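Local coordinates for Lmo2051 protein (Listeria monocytogenes, PDB 3I18) that probably acts, as a whole, as a membrane-bound ATP-dependent serine protease of the peptidase S16 family, of which this chain is the PDZ domain, at residues A26-T31 with I59-G64. Numbering follows the deposited sequence.
Sequences AGDLIT and INYKHG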
ATOM      1  N   ALA A  26      -2.129  -6.475   8.950  1.00 14.58           N
ATOM      2  CA  ALA A  26      -1.579  -7.595   8.205  1.00 12.89           C
ATOM      3  C   ALA A  26      -2.731  -8.453   7.702  1.00 16.63           C
ATOM      4  O   ALA A  26      -3.654  -8.769   8.456  1.00 17.64           O
ATOM      5  CB  ALA A  26      -0.661  -8.410   9.102  1.00 10.08           C
ATOM      6  N   GLY A  27      -2.682  -8.811   6.424  1.00 13.32           N
ATOM      7  CA  GLY A  27      -3.730  -9.629   5.844  1.00 14.50           C
ATOM      8  C   GLY A  27      -4.678  -8.851   4.951  1.00 15.41           C
ATOM      9  O   GLY A  27      -5.370  -9.438   4.120  1.00 15.71           O
ATOM     10  N   ASP A  28      -4.718  -7.534   5.114  1.00 12.81           N
ATOM     11  CA  ASP A  28      -5.600  -6.705   4.302  1.00 10.23           C
ATOM     12  C   ASP A  28      -5.202  -6.741   2.835  1.00 12.53           C
ATOM     13  O   ASP A  28      -4.026  -6.900   2.490  1.00 14.75           O
ATOM     14  CB  ASP A  28      -5.584  -5.250   4.791  1.00 11.42           C
ATOM     15  CG  ASP A  28      -6.192  -5.086   6.170  1.00 11.66           C
ATOM     16  OD1 ASP A  28      -6.798  -6.047   6.684  1.00 14.43           O
ATOM     17  OD2 ASP A  28      -6.068  -3.987   6.746  1.00 12.60           O
ATOM     18  N   LEU A  29      -6.197  -6.607   1.968  1.00  7.65           N
ATOM     19  CA  LEU A  29      -5.960  -6.597   0.532  1.00  9.70           C
ATOM     20  C   LEU A  29      -6.204  -5.187   0.022  1.00 10.98           C
ATOM     21  O   LEU A  29      -7.289  -4.636   0.201  1.00 11.96           O
ATOM     22  CB  LEU A  29      -6.915  -7.562  -0.179  1.00 14.37           C
ATOM     23  CG  LEU A  29      -6.953  -7.482  -1.707  1.00 19.67           C
ATOM     24  CD1 LEU A  29      -5.626  -7.914  -2.305  1.00 16.62           C
ATOM     25  CD2 LEU A  29      -8.080  -8.371  -2.229  1.00 24.32           C
ATOM     26  N   ILE A  30      -5.189  -4.603  -0.603  1.00  9.65           N
ATOM     27  CA  ILE A  30      -5.321  -3.257  -1.159  1.00 10.22           C
ATOM     28  C   ILE A  30      -5.718  -3.421  -2.620  1.00  5.70           C
ATOM     29  O   ILE A  30      -5.002  -4.055  -3.397  1.00  9.64           O
ATOM     30  CB  ILE A  30      -3.999  -2.481  -1.073  1.00  3.95           C
ATOM     31  CG1 ILE A  30      -3.627  -2.254   0.399  1.00  4.58           C
ATOM     32  CG2 ILE A  30      -4.135  -1.162  -1.807  1.00  7.02           C
ATOM     33  CD1 ILE A  30      -2.267  -1.560   0.593  1.00  4.04           C
ATOM     34  N   THR A  31      -6.860  -2.847  -2.991  1.00  9.57           N
ATOM     35  CA  THR A  31      -7.381  -2.965  -4.348  1.00  9.84           C
ATOM     36  C   THR A  31      -7.181  -1.752  -5.244  1.00  8.39           C
ATOM     37  O   THR A  31      -7.112  -1.889  -6.461  1.00  8.69           O
ATOM     38  CB  THR A  31      -8.885  -3.307  -4.316  1.00  7.24           C
ATOM     39  OG1 THR A  31      -9.594  -2.298  -3.583  1.00 13.90           O
ATOM     40  CG2 THR A  31      -9.103  -4.649  -3.640  1.00 14.38           C
ATOM     41  N   ILE A  59      -6.444   4.973  -0.123  1.00  6.27           N
ATOM     42  CA  ILE A  59      -6.338   3.523  -0.200  1.00  9.16           C
ATOM     43  C   ILE A  59      -7.672   2.809  -0.025  1.00  8.94           C
ATOM     44  O   ILE A  59      -8.380   3.045   0.957  1.00  9.57           O
ATOM     45  CB  ILE A  59      -5.353   2.981   0.882  1.00 11.23           C
ATOM     46  CG1 ILE A  59      -3.952   3.570   0.684  1.00  9.22           C
ATOM     47  CG2 ILE A  59      -5.272   1.464   0.805  1.00 14.22           C
ATOM     48  CD1 ILE A  59      -3.253   3.110  -0.581  1.00 14.43           C
ATOM     49  N   ASN A  60      -8.031   1.964  -0.992  1.00  8.64           N
ATOM     50  CA  ASN A  60      -9.254   1.169  -0.891  1.00  9.65           C
ATOM     51  C   ASN A  60      -8.749  -0.233  -0.554  1.00  6.42           C
ATOM     52  O   ASN A  60      -7.902  -0.782  -1.263  1.00  8.62           O
ATOM     53  CB  ASN A  60     -10.039   1.123  -2.217  1.00  8.03           C
ATOM     54  CG  ASN A  60     -10.743   2.433  -2.540  1.00 12.10           C
ATOM     55  OD1 ASN A  60     -10.163   3.330  -3.141  1.00 13.58           O
ATOM     56  ND2 ASN A  60     -12.005   2.545  -2.132  1.00 16.98           N
ATOM     57  N   TYR A  61      -9.250  -0.805   0.532  1.00  9.09           N
ATOM     58  CA  TYR A  61      -8.800  -2.126   0.958  1.00 11.80           C
ATOM     59  C   TYR A  61      -9.910  -2.881   1.664  1.00 10.82           C
ATOM     60  O   TYR A  61     -10.885  -2.289   2.116  1.00 13.74           O
ATOM     61  CB  TYR A  61      -7.615  -1.987   1.924  1.00 10.47           C
ATOM     62  CG  TYR A  61      -7.961  -1.269   3.216  1.00 10.23           C
ATOM     63  CD1 TYR A  61      -8.070   0.121   3.260  1.00 11.95           C
ATOM     64  CD2 TYR A  61      -8.218  -1.983   4.383  1.00 11.30           C
ATOM     65  CE1 TYR A  61      -8.431   0.779   4.439  1.00 10.32           C
ATOM     66  CE2 TYR A  61      -8.581  -1.334   5.560  1.00 12.08           C
ATOM     67  CZ  TYR A  61      -8.685   0.042   5.581  1.00 13.53           C
ATOM     68  OH  TYR A  61      -9.046   0.686   6.742  1.00 18.23           O
ATOM     69  N   LYS A  62      -9.755  -4.196   1.762  1.00 12.30           N
ATOM     70  CA  LYS A  62     -10.739  -5.017   2.442  1.00 16.22           C
ATOM     71  C   LYS A  62     -10.122  -5.493   3.743  1.00 15.82           C
ATOM     72  O   LYS A  62      -9.002  -6.004   3.754  1.00 16.77           O
ATOM     73  CB  LYS A  62     -11.132  -6.216   1.571  1.00 24.45           C
ATOM     74  CG  LYS A  62      -9.950  -7.049   1.127  1.00 30.95           C
ATOM     75  CD  LYS A  62     -10.357  -8.182   0.199  1.00 46.01           C
ATOM     76  CE  LYS A  62     -11.171  -9.241   0.917  1.00 51.02           C
ATOM     77  NZ  LYS A  62     -11.395 -10.432   0.037  1.00 51.96           N
ATOM     78  N   HIS A  63     -10.845  -5.291   4.840  1.00 16.54           N
ATOM     79  CA  HIS A  63     -10.392  -5.710   6.162  1.00 20.15           C
ATOM     80  C   HIS A  63     -11.384  -6.743   6.675  1.00 26.45           C
ATOM     81  O   HIS A  63     -12.525  -6.412   6.997  1.00 25.30           O
ATOM     82  CB  HIS A  63     -10.339  -4.519   7.126  1.00 24.08           C
ATOM     83  CG  HIS A  63      -9.828  -4.873   8.491  1.00 20.04           C
ATOM     84  ND1 HIS A  63      -8.629  -5.519   8.688  1.00 22.57           N
ATOM     85  CD2 HIS A  63     -10.358  -4.676   9.720  1.00 22.07           C
ATOM     86  CE1 HIS A  63      -8.440  -5.709   9.983  1.00 19.53           C
ATOM     87  NE2 HIS A  63      -9.474  -5.207  10.630  1.00 28.47           N
ATOM     88  N   GLY A  64     -10.948  -7.997   6.733  1.00 28.51           N
ATOM     89  CA  GLY A  64     -11.821  -9.060   7.200  1.00 35.90           C
ATOM     90  C   GLY A  64     -12.894  -9.383   6.177  1.00 40.11           C
ATOM     91  O   GLY A  64     -12.689 -10.209   5.287  1.00 48.62           O
TER
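L29 and K62 form an antiparallel hydrogen-bonded pair where the axes of segments 29-31 and 59-63 approach to 4.6 Å, their N-to-C directions 144° apart. K62 N gives L29 O a bond of 3.0 Å, while the return bond from L29 N to K62 O is weak at 3.4 Å. T31 N donates to N60 O at 2.9 Å, and between these bonds I30 and Y61 make the non-hydrogen-bonded pair. The long aliphatic part of K62 suits an exposed strand site: it lies across L29, tightly packed, with K62 CD 3.3 Å from L29 CD2. On the other face, I30 meets I59 methyl to methyl, CG2 to CG2 at 3.9 Å, and beta-branched chains of this kind fit an extended backbone. Next to the L29-K62 pair, H63 ND1 donates almost straight (171°) to D28 OD1 at 2.8 Å, reaching its syn side with carboxylate and imidazole planes nearly perpendicular. The H63 side chain extends opposite the backbone N (chi1 -178°), which brings its ring edge to the buried carboxylate. The other oxygen, OD2, accepts from H25 N, so D28 is held at both oxygens, linking the residues that lead into strand 29-33 with strand 56-63. This is neighbouring-strand pairing within the antiparallel sheet of a PDZ domain.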